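Local coordinates for immunomodulatory active chitinase (Trichuris suis, PDB 6G9C), which is a secreted helminth chitinase-like protein of glycosyl hydrolase family 18 with immunomodulatory activity, and probably binds and hydrolyses chitin, at residues 92-95 with 96-99; 161-164 with 165-169; 261-265 with 266-270; 281-284 with 285-288. All blocks are in the same frame, centred on the assembly; numbering follows the deposited sequence.

Interaction 1: 92-95 with 96-99; sequences GVMK and QKSS
Gln-96 opens the second half of this helical run by turning its backbone N back to Val-93 O, 3.0 Å away, an i to i+3 backbone bond. Its CB and CG rest against the same oxygen, CG at 3.4 Å from Val-93 O. From there the chain bends at chi2 (-54°), which keeps CG and the amide near the carbonyls of Gly-92 and Val-93; Tyr-57 and Leu-103 also touch this side chain.

Lys-97 N repeats the step to Met-94 O at 3.0 Å. The lysine leaves with CG anti to its own carbonyl carbon (chi1 -63°), laying CG 3.3 Å from Met-94 O, and then runs out extended. Its CE passes 4.3 Å from Met-94 SD, while NZ goes on to a salt bridge with Asp-146. Three successive i to i+3 bonds continue the helical course beyond helix 85-94 of the TIM barrel, on the way to strand 104-110. Val-93 and Met-94 pack on Val-105 of that strand.

Ser-98 N makes the third such bond, 3.0 Å to Lys-95 O and nearly straight at 165°. Its OG stands 3.2 Å from the same Lys-95 O, at best a weak bond, and is hydrogen-bonded to Ser-98 OG of the second subunit across the dimer interface. Lys-95 NZ is hydrogen-bonded to Ser-98 O of that subunit.

Interaction 2: 161-164 with 165-169; sequences ENYL and LLCQE
Leu-164 and Gln-168 meet one turn apart on helix 160-181, where the Gln-168 N-H is taken up by Leu-164 O at 2.8 Å. The three preceding pairs follow the same i to i+4 pattern: Leu-165 N to Glu-161 O, Leu-166 N to Asn-162 O and Cys-167 N to Tyr-163 O, the Cys-167 bond being the most bent at 158°. Four carbonyls of the first turn are thus satisfied by four amides of the next.

Leu-164 O is also lined by the aliphatic part of Gln-168, whose CG comes within 3.2 Å of it. The extended glutamine then carries its amide across the leucine, with NE2 3.7 Å from Leu-164 CG; this meeting is van der Waals packing. Glu-169 OE1 forms a salt bridge with Arg-129 of helix 126-142.

On the buried side Cys-167 SG stands over one face of the Tyr-163 ring, 4.1 Å from its centroid and displaced toward CE2, the nearest ring atom at 3.8 Å. Tyr-163 (chi1 -178°) projects outward from the helix, and Cys-167, with SG beside its own N (chi1 -69°), leans back over the ring face. Trp-152 and Tyr-203 also meet this ring. The arrangement is a Cys sulfur-aromatic contact on the buried side of a barrel helix, within the beta-alpha-beta unit of strands 147-151 and 187-193 typical of the TIM barrel.

Interaction 3: 261-265 with 266-270; sequences KGMPK and KQIII
Pro-264 O accepts Gln-267 N at 2.9 Å and Lys-265 O accepts Ile-268 N at 3.1 Å, two successive i to i+3 bonds that wind the chain through a short 3-10 turn into strand 268-281. Upstream, Gly-262 follows helix 251-261 with a positive phi of 120° in a Schellman motif.

Met-263 touches both Gln-267 and Ile-268. With CG anti to the backbone N and bends at chi2 and chi3 (67° and 69°), its chain curls so that CG touches Ile-268 CG1 at 3.6 Å while SD comes 3.8 Å from Gln-267 CB. The methionine crosses the glutamine at about a right angle. Ile-268 directs CD1 to within 3.4 Å of Met-263 O, so the isoleucine packs on backbone as well as on side chain.

Gln-267 lies beside the Pro-264 ring, both pointing the same way, and brings OE1 to 3.3 Å from Pro-264 CG and 3.4 Å from CD. Its NE2 is hydrogen-bonded to Ala-209 O of helix 205-211, which fixes how the amide is turned and leaves OE1 toward the proline. Ala-209 also packs on both Met-263 and Pro-264.

The side chains meet by van der Waals packing, aliphatic against aliphatic, with CH groups also near sulfur and oxygen, while the polar links across the turn come from the backbone; the NE2 to Ala-209 O bond ties the turn to helix 205-211.

Interaction 4: 281-284 with 285-288; sequences LSDA and SKTD
A type I beta turn from Asp-283 to Lys-286, built on an aspartate whose carboxylate reaches forward to the residue two places on, shapes this surface loop. Lys-286 N closes it on Asp-283 O at 2.9 Å, with an N-H...O angle of 160°. The aspartate adds a second link, for Ser-285 N donates to its OD1 at 2.8 Å; this donor arrives on the anti side of the carboxylate, 23° out of its plane. Such an i to i+2 side-chain to backbone bond is the mark of an Asx turn. With CG anti to the backbone N (chi1 -172°), Asp-283 places OD1 where the Ser-285 N-H can meet it. Ser-285 OG also points to OD1, but the modelled separation is too short for its geometry to be trusted.

The other carboxylate oxygen faces the lysine. Lys-286 runs extended obliquely across Asp-283, its CD 3.9 Å from OD2, and its NZ stops 4.4 Å from OD2, beyond a salt bridge. One water fills the step, donating to Asp-283 OD2 at 2.8 Å and accepting from Lys-286 NZ at the same distance. It bridges the two charged groups, whose attraction probably adds to the contact.

Leu-281 CD1 lies 3.7 Å from Lys-286 O and also meets Thr-287 CG2, a methyl that sits 3.3 Å from Ala-284 O. Leu-281 ends strand 268-281, packs on Thr-230 and Ala-291 and pairs through its backbone with Asn-339, while Thr-287 O accepts from Trp-341 NE1 of strand 340-343; the loop leads on toward strand 308-310.

The four contacts follow one another along the chain within the glycosyl hydrolase 18 region, and none touches another. Interactions 2 and 3 are the closest pair, with centres about 19 Å apart and nearest atoms about 9 Å; helix 205-211 packs on both. Interaction 1, in the last part of helix 85-94 and the residues after it, alone reaches the second subunit. Interactions 3 and 4 stand at the start and at the end of strand 268-281, which is interrupted by a bulge or short loop and carries the chain from the barrel to the outlying loop. Interaction 4 lies across the chain's centre from interactions 1 and 2, about 47 Å from each between centres.

Interaction 1: 92-95 with 96-99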
ATOM      1  N   GLY A  92      -2.899   9.545   0.908  1.00 38.36           N
ATOM      2  CA  GLY A  92      -2.538  10.133  -0.369  1.00 37.27           C
ATOM      3  C   GLY A  92      -1.064   9.971  -0.685  1.00 39.47           C
ATOM      4  O   GLY A  92      -0.694   9.669  -1.822  1.00 35.78           O
ATOM      5  N   VAL A  93      -0.200  10.172   0.316  1.00 38.56           N
ATOM      6  CA  VAL A  93       1.225   9.944   0.099  1.00 33.95           C
ATOM      7  C   VAL A  93       1.503   8.459  -0.097  1.00 36.59           C
ATOM      8  O   VAL A  93       2.235   8.075  -1.017  1.00 36.45           O
ATOM      9  CB  VAL A  93       2.067  10.536   1.245  1.00 32.67           C
ATOM     10  CG1 VAL A  93       3.543  10.144   1.070  1.00 31.76           C
ATOM     11  CG2 VAL A  93       1.940  12.057   1.284  1.00 30.77           C
ATOM     12  N   MET A  94       0.914   7.596   0.750  1.00 33.72           N
ATOM     13  CA  MET A  94       1.123   6.155   0.607  1.00 35.97           C
ATOM     14  C   MET A  94       0.697   5.650  -0.772  1.00 41.50           C
ATOM     15  O   MET A  94       1.277   4.684  -1.281  1.00 38.36           O
ATOM     16  CB  MET A  94       0.358   5.384   1.691  1.00 34.86           C
ATOM     17  CG  MET A  94       0.757   5.716   3.105  1.00 36.39           C
ATOM     18  SD  MET A  94       2.541   5.745   3.349  1.00 39.37           S
ATOM     19  CE  MET A  94       2.582   6.253   5.073  1.00 36.27           C
ATOM     20  N   LYS A  95      -0.324   6.275  -1.370  1.00 38.92           N
ATOM     21  CA  LYS A  95      -0.793   5.905  -2.707  1.00 42.27           C
ATOM     22  C   LYS A  95       0.329   5.927  -3.738  1.00 45.86           C
ATOM     23  O   LYS A  95       0.292   5.176  -4.721  1.00 43.51           O
ATOM     24  CB  LYS A  95      -1.883   6.876  -3.173  1.00 49.39           C
ATOM     25  CG  LYS A  95      -3.298   6.629  -2.697  1.00 58.71           C
ATOM     26  CD  LYS A  95      -4.245   7.543  -3.491  1.00 65.27           C
ATOM     27  CE  LYS A  95      -5.696   7.428  -3.053  1.00 73.54           C
ATOM     28  NZ  LYS A  95      -6.618   8.042  -4.064  1.00 73.05           N
ATOM     29  N   GLN A  96       1.304   6.822  -3.564  1.00 42.29           N
ATOM     30  CA  GLN A  96       2.384   6.959  -4.532  1.00 39.59           C
ATOM     31  C   GLN A  96       3.224   5.698  -4.653  1.00 40.33           C
ATOM     32  O   GLN A  96       3.961   5.550  -5.632  1.00 45.76           O
ATOM     33  CB  GLN A  96       3.268   8.142  -4.145  1.00 37.03           C
ATOM     34  CG  GLN A  96       2.495   9.437  -4.121  1.00 35.81           C
ATOM     35  CD  GLN A  96       1.789   9.680  -5.420  1.00 48.17           C
ATOM     36  OE1 GLN A  96       0.566   9.848  -5.454  1.00 55.36           O
ATOM     37  NE2 GLN A  96       2.551   9.681  -6.513  1.00 41.02           N
ATOM     38  N   LYS A  97       3.131   4.785  -3.686  1.00 35.30           N
ATOM     39  CA  LYS A  97       3.829   3.514  -3.809  1.00 39.94           C
ATOM     40  C   LYS A  97       3.326   2.693  -4.987  1.00 40.61           C
ATOM     41  O   LYS A  97       4.029   1.781  -5.433  1.00 41.42           O
ATOM     42  CB  LYS A  97       3.682   2.707  -2.519  1.00 40.55           C
ATOM     43  CG  LYS A  97       4.312   3.376  -1.308  1.00 34.78           C
ATOM     44  CD  LYS A  97       4.256   2.448  -0.086  1.00 38.52           C
ATOM     45  CE  LYS A  97       5.010   3.037   1.094  1.00 33.19           C
ATOM     46  NZ  LYS A  97       5.014   2.072   2.273  1.00 31.98           N
ATOM     47  N   SER A  98       2.118   2.983  -5.483  1.00 44.13           N
ATOM     48  CA  SER A  98       1.569   2.247  -6.619  1.00 53.32           C
ATOM     49  C   SER A  98       2.392   2.463  -7.885  1.00 53.80           C
ATOM     50  O   SER A  98       2.604   1.526  -8.662  1.00 56.00           O
ATOM     51  CB  SER A  98       0.120   2.664  -6.854  1.00 58.49           C
ATOM     52  OG  SER A  98      -0.663   2.339  -5.719  1.00 62.93           O
ATOM     53  N   SER A  99       2.860   3.683  -8.117  1.00 48.67           N
ATOM     54  CA  SER A  99       3.704   3.938  -9.278  1.00 53.49           C
ATOM     55  C   SER A  99       5.191   3.861  -8.958  1.00 49.59           C
ATOM     56  O   SER A  99       6.010   3.959  -9.874  1.00 47.02           O
ATOM     57  CB  SER A  99       3.364   5.300  -9.893  1.00 58.00           C
ATOM     58  OG  SER A  99       2.992   6.233  -8.897  1.00 66.67           O
TER

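Interaction 2: 161-164 with 165-169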
ATOM      1  N   GLU A 161      22.926  13.297  26.811  1.00 43.43           N
ATOM      2  CA  GLU A 161      22.773  11.929  27.217  1.00 39.36           C
ATOM      3  C   GLU A 161      21.348  11.457  27.025  1.00 41.32           C
ATOM      4  O   GLU A 161      21.132  10.390  26.613  1.00 41.87           O
ATOM      5  CB  GLU A 161      23.295  11.723  28.645  1.00 47.45           C
ATOM      6  CG  GLU A 161      24.814  11.585  28.694  1.00 69.11           C
ATOM      7  CD  GLU A 161      25.460  11.844  30.085  1.00 86.06           C
ATOM      8  OE1 GLU A 161      24.763  11.835  31.123  1.00 92.06           O
ATOM      9  OE2 GLU A 161      26.676  12.036  30.147  1.00100.04           O
ATOM     10  N   ASN A 162      20.383  12.257  27.332  1.00 40.02           N
ATOM     11  CA  ASN A 162      18.994  11.845  27.124  1.00 40.59           C
ATOM     12  C   ASN A 162      18.702  11.592  25.653  1.00 39.33           C
ATOM     13  O   ASN A 162      17.972  10.653  25.302  1.00 41.13           O
ATOM     14  CB  ASN A 162      18.065  12.914  27.685  1.00 41.81           C
ATOM     15  CG  ASN A 162      18.241  13.094  29.181  1.00 46.31           C
ATOM     16  OD1 ASN A 162      18.619  12.154  29.886  1.00 46.56           O
ATOM     17  ND2 ASN A 162      17.962  14.295  29.677  1.00 44.72           N
ATOM     18  N   TYR A 163      19.265  12.423  24.777  1.00 32.60           N
ATOM     19  CA  TYR A 163      19.011  12.264  23.345  1.00 33.95           C
ATOM     20  C   TYR A 163      19.527  10.918  22.846  1.00 38.93           C
ATOM     21  O   TYR A 163      18.855  10.227  22.066  1.00 35.19           O
ATOM     22  CB  TYR A 163      19.663  13.410  22.581  1.00 33.38           C
ATOM     23  CG  TYR A 163      19.413  13.373  21.091  1.00 35.35           C
ATOM     24  CD1 TYR A 163      18.272  13.940  20.544  1.00 37.55           C
ATOM     25  CD2 TYR A 163      20.329  12.778  20.230  1.00 34.86           C
ATOM     26  CE1 TYR A 163      18.044  13.921  19.167  1.00 32.40           C
ATOM     27  CE2 TYR A 163      20.110  12.754  18.859  1.00 31.72           C
ATOM     28  CZ  TYR A 163      18.970  13.319  18.337  1.00 35.58           C
ATOM     29  OH  TYR A 163      18.773  13.280  16.973  1.00 30.72           O
ATOM     30  N   LEU A 164      20.723  10.529  23.292  1.00 37.81           N
ATOM     31  CA  LEU A 164      21.286   9.242  22.902  1.00 42.59           C
ATOM     32  C   LEU A 164      20.457   8.089  23.452  1.00 40.84           C
ATOM     33  O   LEU A 164      20.203   7.102  22.747  1.00 37.27           O
ATOM     34  CB  LEU A 164      22.732   9.142  23.387  1.00 40.96           C
ATOM     35  CG  LEU A 164      23.384   7.767  23.209  1.00 40.94           C
ATOM     36  CD1 LEU A 164      23.474   7.442  21.728  1.00 37.89           C
ATOM     37  CD2 LEU A 164      24.745   7.673  23.887  1.00 41.42           C
ATOM     38  N   LEU A 165      20.035   8.191  24.716  1.00 38.44           N
ATOM     39  CA  LEU A 165      19.171   7.168  25.299  1.00 40.55           C
ATOM     40  C   LEU A 165      17.869   7.044  24.515  1.00 41.00           C
ATOM     41  O   LEU A 165      17.433   5.937  24.175  1.00 37.23           O
ATOM     42  CB  LEU A 165      18.888   7.495  26.762  1.00 39.52           C
ATOM     43  CG  LEU A 165      20.021   7.190  27.747  1.00 44.29           C
ATOM     44  CD1 LEU A 165      19.797   7.913  29.073  1.00 46.73           C
ATOM     45  CD2 LEU A 165      20.208   5.683  27.963  1.00 45.39           C
ATOM     46  N   LEU A 166      17.233   8.179  24.216  1.00 33.78           N
ATOM     47  CA  LEU A 166      16.029   8.156  23.391  1.00 32.54           C
ATOM     48  C   LEU A 166      16.268   7.402  22.080  1.00 33.65           C
ATOM     49  O   LEU A 166      15.482   6.521  21.702  1.00 30.60           O
ATOM     50  CB  LEU A 166      15.558   9.587  23.122  1.00 31.59           C
ATOM     51  CG  LEU A 166      14.397   9.764  22.139  1.00 33.26           C
ATOM     52  CD1 LEU A 166      13.137   9.119  22.675  1.00 35.64           C
ATOM     53  CD2 LEU A 166      14.167  11.238  21.875  1.00 38.78           C
ATOM     54  N   CYS A 167      17.368   7.711  21.384  1.00 32.70           N
ATOM     55  CA  CYS A 167      17.621   7.057  20.098  1.00 33.87           C
ATOM     56  C   CYS A 167      17.926   5.568  20.264  1.00 34.53           C
ATOM     57  O   CYS A 167      17.443   4.745  19.477  1.00 33.42           O
ATOM     58  CB  CYS A 167      18.755   7.759  19.358  1.00 34.84           C
ATOM     59  SG  CYS A 167      18.319   9.407  18.781  1.00 32.77           S
ATOM     60  N   GLN A 168      18.706   5.194  21.283  1.00 33.07           N
ATOM     61  CA  GLN A 168      18.976   3.779  21.504  1.00 32.32           C
ATOM     62  C   GLN A 168      17.691   3.022  21.824  1.00 38.79           C
ATOM     63  O   GLN A 168      17.493   1.893  21.358  1.00 37.16           O
ATOM     64  CB  GLN A 168      19.997   3.609  22.639  1.00 36.08           C
ATOM     65  CG  GLN A 168      21.383   4.141  22.295  1.00 38.43           C
ATOM     66  CD  GLN A 168      22.282   4.207  23.513  1.00 43.25           C
ATOM     67  OE1 GLN A 168      21.801   4.347  24.638  1.00 43.90           O
ATOM     68  NE2 GLN A 168      23.590   4.085  23.298  1.00 46.77           N
ATOM     69  N   GLU A 169      16.805   3.632  22.624  1.00 35.16           N
ATOM     70  CA  GLU A 169      15.565   2.959  23.012  1.00 33.43           C
ATOM     71  C   GLU A 169      14.567   2.877  21.850  1.00 38.88           C
ATOM     72  O   GLU A 169      13.834   1.882  21.736  1.00 34.78           O
ATOM     73  CB  GLU A 169      14.951   3.668  24.219  1.00 34.31           C
ATOM     74  CG  GLU A 169      15.770   3.427  25.516  1.00 38.04           C
ATOM     75  CD  GLU A 169      15.507   4.445  26.621  1.00 43.75           C
ATOM     76  OE1 GLU A 169      14.478   5.151  26.579  1.00 44.78           O
ATOM     77  OE2 GLU A 169      16.347   4.538  27.542  1.00 42.46           O
TER

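Interaction 3: 261-265 with 266-270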
ATOM      1  N   LYS A 261      33.814  13.851  13.437  1.00 46.00           N
ATOM      2  CA  LYS A 261      33.305  13.497  14.754  1.00 49.00           C
ATOM      3  C   LYS A 261      32.939  12.025  14.872  1.00 51.33           C
ATOM      4  O   LYS A 261      32.645  11.566  15.980  1.00 46.21           O
ATOM      5  CB  LYS A 261      32.088  14.358  15.091  1.00 47.01           C
ATOM      6  CG  LYS A 261      32.429  15.823  15.281  1.00 51.10           C
ATOM      7  CD  LYS A 261      32.891  16.098  16.690  1.00 51.15           C
ATOM      8  CE  LYS A 261      31.748  15.947  17.680  1.00 46.05           C
ATOM      9  NZ  LYS A 261      32.194  16.319  19.059  1.00 46.17           N
ATOM     10  N   GLY A 262      32.926  11.281  13.770  1.00 50.45           N
ATOM     11  CA  GLY A 262      32.773   9.842  13.862  1.00 41.97           C
ATOM     12  C   GLY A 262      31.567   9.260  13.156  1.00 44.71           C
ATOM     13  O   GLY A 262      31.278   8.073  13.323  1.00 42.00           O
ATOM     14  N   MET A 263      30.859  10.065  12.360  1.00 45.48           N
ATOM     15  CA  MET A 263      29.732   9.562  11.586  1.00 37.80           C
ATOM     16  C   MET A 263      30.221   9.107  10.219  1.00 41.41           C
ATOM     17  O   MET A 263      30.750   9.932   9.459  1.00 42.29           O
ATOM     18  CB  MET A 263      28.655  10.626  11.433  1.00 36.11           C
ATOM     19  CG  MET A 263      27.406  10.162  10.670  1.00 38.07           C
ATOM     20  SD  MET A 263      26.464   8.895  11.558  1.00 37.73           S
ATOM     21  CE  MET A 263      25.828   9.847  12.939  1.00 34.87           C
ATOM     22  N   PRO A 264      30.093   7.824   9.876  1.00 45.35           N
ATOM     23  CA  PRO A 264      30.554   7.360   8.559  1.00 45.45           C
ATOM     24  C   PRO A 264      29.888   8.131   7.420  1.00 40.82           C
ATOM     25  O   PRO A 264      28.700   8.470   7.474  1.00 38.48           O
ATOM     26  CB  PRO A 264      30.165   5.877   8.552  1.00 44.05           C
ATOM     27  CG  PRO A 264      30.099   5.489  10.026  1.00 39.68           C
ATOM     28  CD  PRO A 264      29.594   6.725  10.723  1.00 41.23           C
ATOM     29  N   LYS A 265      30.683   8.423   6.385  1.00 41.58           N
ATOM     30  CA  LYS A 265      30.227   9.295   5.301  1.00 37.71           C
ATOM     31  C   LYS A 265      28.961   8.769   4.631  1.00 35.46           C
ATOM     32  O   LYS A 265      28.129   9.560   4.168  1.00 36.02           O
ATOM     33  CB  LYS A 265      31.330   9.447   4.252  1.00 42.50           C
ATOM     34  CG  LYS A 265      32.434  10.440   4.575  1.00 49.07           C
ATOM     35  CD  LYS A 265      33.289  10.657   3.325  1.00 56.11           C
ATOM     36  CE  LYS A 265      34.470  11.572   3.574  1.00 68.08           C
ATOM     37  NZ  LYS A 265      34.086  13.006   3.514  1.00 71.44           N
ATOM     38  N   LYS A 266      28.797   7.445   4.558  1.00 41.77           N
ATOM     39  CA  LYS A 266      27.621   6.902   3.889  1.00 40.66           C
ATOM     40  C   LYS A 266      26.352   7.075   4.711  1.00 39.67           C
ATOM     41  O   LYS A 266      25.254   6.837   4.186  1.00 35.15           O
ATOM     42  CB  LYS A 266      27.840   5.425   3.543  1.00 42.32           C
ATOM     43  CG  LYS A 266      28.946   5.196   2.501  1.00 57.32           C
ATOM     44  CD  LYS A 266      28.873   6.193   1.328  1.00 61.88           C
ATOM     45  CE  LYS A 266      27.801   5.814   0.307  1.00 69.37           C
ATOM     46  NZ  LYS A 266      27.873   6.637  -0.939  1.00 71.49           N
ATOM     47  N   GLN A 267      26.479   7.511   5.964  1.00 33.27           N
ATOM     48  CA  GLN A 267      25.343   7.862   6.804  1.00 31.72           C
ATOM     49  C   GLN A 267      25.067   9.362   6.841  1.00 33.30           C
ATOM     50  O   GLN A 267      24.098   9.784   7.481  1.00 33.97           O
ATOM     51  CB  GLN A 267      25.569   7.333   8.232  1.00 30.59           C
ATOM     52  CG  GLN A 267      25.358   5.819   8.341  1.00 30.05           C
ATOM     53  CD  GLN A 267      25.702   5.267   9.718  1.00 36.91           C
ATOM     54  OE1 GLN A 267      26.827   4.831   9.964  1.00 41.58           O
ATOM     55  NE2 GLN A 267      24.725   5.271  10.618  1.00 38.95           N
ATOM     56  N   ILE A 268      25.881  10.180   6.176  1.00 32.12           N
ATOM     57  CA  ILE A 268      25.693  11.627   6.169  1.00 29.86           C
ATOM     58  C   ILE A 268      24.968  11.996   4.883  1.00 32.76           C
ATOM     59  O   ILE A 268      25.537  11.880   3.791  1.00 31.45           O
ATOM     60  CB  ILE A 268      27.028  12.379   6.281  1.00 33.69           C
ATOM     61  CG1 ILE A 268      27.741  12.026   7.592  1.00 31.17           C
ATOM     62  CG2 ILE A 268      26.777  13.888   6.172  1.00 33.36           C
ATOM     63  CD1 ILE A 268      29.239  12.397   7.610  1.00 33.67           C
ATOM     64  N   ILE A 269      23.724  12.455   5.003  1.00 28.66           N
ATOM     65  CA  ILE A 269      22.912  12.825   3.848  1.00 26.71           C
ATOM     66  C   ILE A 269      22.868  14.343   3.762  1.00 30.76           C
ATOM     67  O   ILE A 269      22.448  15.011   4.714  1.00 28.96           O
ATOM     68  CB  ILE A 269      21.493  12.241   3.941  1.00 24.06           C
ATOM     69  CG1 ILE A 269      21.531  10.765   4.383  1.00 27.23           C
ATOM     70  CG2 ILE A 269      20.762  12.402   2.587  1.00 21.42           C
ATOM     71  CD1 ILE A 269      22.437   9.853   3.538  1.00 29.63           C
ATOM     72  N   ILE A 270      23.256  14.886   2.607  1.00 30.43           N
ATOM     73  CA  ILE A 270      23.462  16.327   2.454  1.00 32.50           C
ATOM     74  C   ILE A 270      22.136  17.012   2.130  1.00 27.65           C
ATOM     75  O   ILE A 270      21.478  16.679   1.136  1.00 28.70           O
ATOM     76  CB  ILE A 270      24.498  16.619   1.360  1.00 31.99           C
ATOM     77  CG1 ILE A 270      25.810  15.879   1.654  1.00 37.04           C
ATOM     78  CG2 ILE A 270      24.711  18.139   1.223  1.00 31.45           C
ATOM     79  CD1 ILE A 270      26.452  16.268   2.953  1.00 42.03           C
TER

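Interaction 4: 281-284 with 285-288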
ATOM      1  N   LEU A 281      16.990  45.577   1.492  1.00 40.98           N
ATOM      2  CA  LEU A 281      18.265  46.275   1.564  1.00 41.09           C
ATOM      3  C   LEU A 281      18.097  47.650   2.196  1.00 45.12           C
ATOM      4  O   LEU A 281      17.087  48.330   1.985  1.00 43.44           O
ATOM      5  CB  LEU A 281      18.860  46.429   0.164  1.00 34.72           C
ATOM      6  CG  LEU A 281      19.187  45.129  -0.573  1.00 35.42           C
ATOM      7  CD1 LEU A 281      19.473  45.424  -2.029  1.00 37.27           C
ATOM      8  CD2 LEU A 281      20.380  44.458   0.084  1.00 35.60           C
ATOM      9  N   SER A 282      19.104  48.064   2.971  1.00 43.67           N
ATOM     10  CA  SER A 282      19.135  49.441   3.453  1.00 43.15           C
ATOM     11  C   SER A 282      19.362  50.418   2.314  1.00 46.91           C
ATOM     12  O   SER A 282      18.867  51.548   2.360  1.00 51.57           O
ATOM     13  CB  SER A 282      20.238  49.617   4.493  1.00 39.63           C
ATOM     14  OG  SER A 282      20.076  48.700   5.550  1.00 45.40           O
ATOM     15  N   ASP A 283      20.109  50.000   1.298  1.00 44.75           N
ATOM     16  CA  ASP A 283      20.533  50.865   0.203  1.00 45.07           C
ATOM     17  C   ASP A 283      20.396  50.070  -1.087  1.00 46.93           C
ATOM     18  O   ASP A 283      21.142  49.110  -1.307  1.00 46.02           O
ATOM     19  CB  ASP A 283      21.973  51.337   0.413  1.00 52.46           C
ATOM     20  CG  ASP A 283      22.402  52.388  -0.586  1.00 59.19           C
ATOM     21  OD1 ASP A 283      21.951  52.342  -1.753  1.00 63.09           O
ATOM     22  OD2 ASP A 283      23.212  53.259  -0.208  1.00 62.01           O
ATOM     23  N   ALA A 284      19.463  50.482  -1.949  1.00 44.92           N
ATOM     24  CA  ALA A 284      19.202  49.740  -3.177  1.00 48.85           C
ATOM     25  C   ALA A 284      20.391  49.739  -4.129  1.00 48.37           C
ATOM     26  O   ALA A 284      20.440  48.902  -5.037  1.00 49.47           O
ATOM     27  CB  ALA A 284      17.974  50.313  -3.882  1.00 51.09           C
ATOM     28  N   SER A 285      21.342  50.654  -3.954  1.00 44.70           N
ATOM     29  CA  SER A 285      22.562  50.674  -4.749  1.00 45.77           C
ATOM     30  C   SER A 285      23.656  49.762  -4.198  1.00 46.27           C
ATOM     31  O   SER A 285      24.707  49.628  -4.834  1.00 47.76           O
ATOM     32  CB  SER A 285      23.102  52.106  -4.842  1.00 55.52           C
ATOM     33  OG  SER A 285      23.571  52.542  -3.574  1.00 61.09           O
ATOM     34  N   LYS A 286      23.453  49.154  -3.032  1.00 43.34           N
ATOM     35  CA  LYS A 286      24.428  48.257  -2.412  1.00 37.90           C
ATOM     36  C   LYS A 286      23.799  46.872  -2.411  1.00 37.96           C
ATOM     37  O   LYS A 286      22.920  46.586  -1.598  1.00 37.09           O
ATOM     38  CB  LYS A 286      24.781  48.706  -0.996  1.00 39.64           C
ATOM     39  CG  LYS A 286      25.655  49.950  -0.929  1.00 42.70           C
ATOM     40  CD  LYS A 286      25.788  50.418   0.512  1.00 48.89           C
ATOM     41  CE  LYS A 286      26.846  51.506   0.664  1.00 54.99           C
ATOM     42  NZ  LYS A 286      26.776  52.126   2.021  1.00 61.77           N
ATOM     43  N   THR A 287      24.239  46.019  -3.338  1.00 41.21           N
ATOM     44  CA  THR A 287      23.570  44.744  -3.574  1.00 35.92           C
ATOM     45  C   THR A 287      24.512  43.548  -3.482  1.00 37.37           C
ATOM     46  O   THR A 287      24.118  42.435  -3.866  1.00 36.52           O
ATOM     47  CB  THR A 287      22.884  44.748  -4.948  1.00 41.07           C
ATOM     48  OG1 THR A 287      23.886  44.776  -5.971  1.00 40.06           O
ATOM     49  CG2 THR A 287      21.982  45.983  -5.112  1.00 40.54           C
ATOM     50  N   ASP A 288      25.733  43.727  -2.983  1.00 40.07           N
ATOM     51  CA  ASP A 288      26.636  42.590  -2.850  1.00 41.19           C
ATOM     52  C   ASP A 288      26.201  41.684  -1.699  1.00 36.76           C
ATOM     53  O   ASP A 288      25.387  42.053  -0.848  1.00 34.45           O
ATOM     54  CB  ASP A 288      28.072  43.056  -2.608  1.00 44.44           C
ATOM     55  CG  ASP A 288      28.700  43.664  -3.837  1.00 57.33           C
ATOM     56  OD1 ASP A 288      27.984  43.830  -4.847  1.00 60.24           O
ATOM     57  OD2 ASP A 288      29.913  43.966  -3.793  1.00 65.09           O
TER
HETATM   58  O   HOH W   1      24.264  53.369   2.402  1.00 53.30           O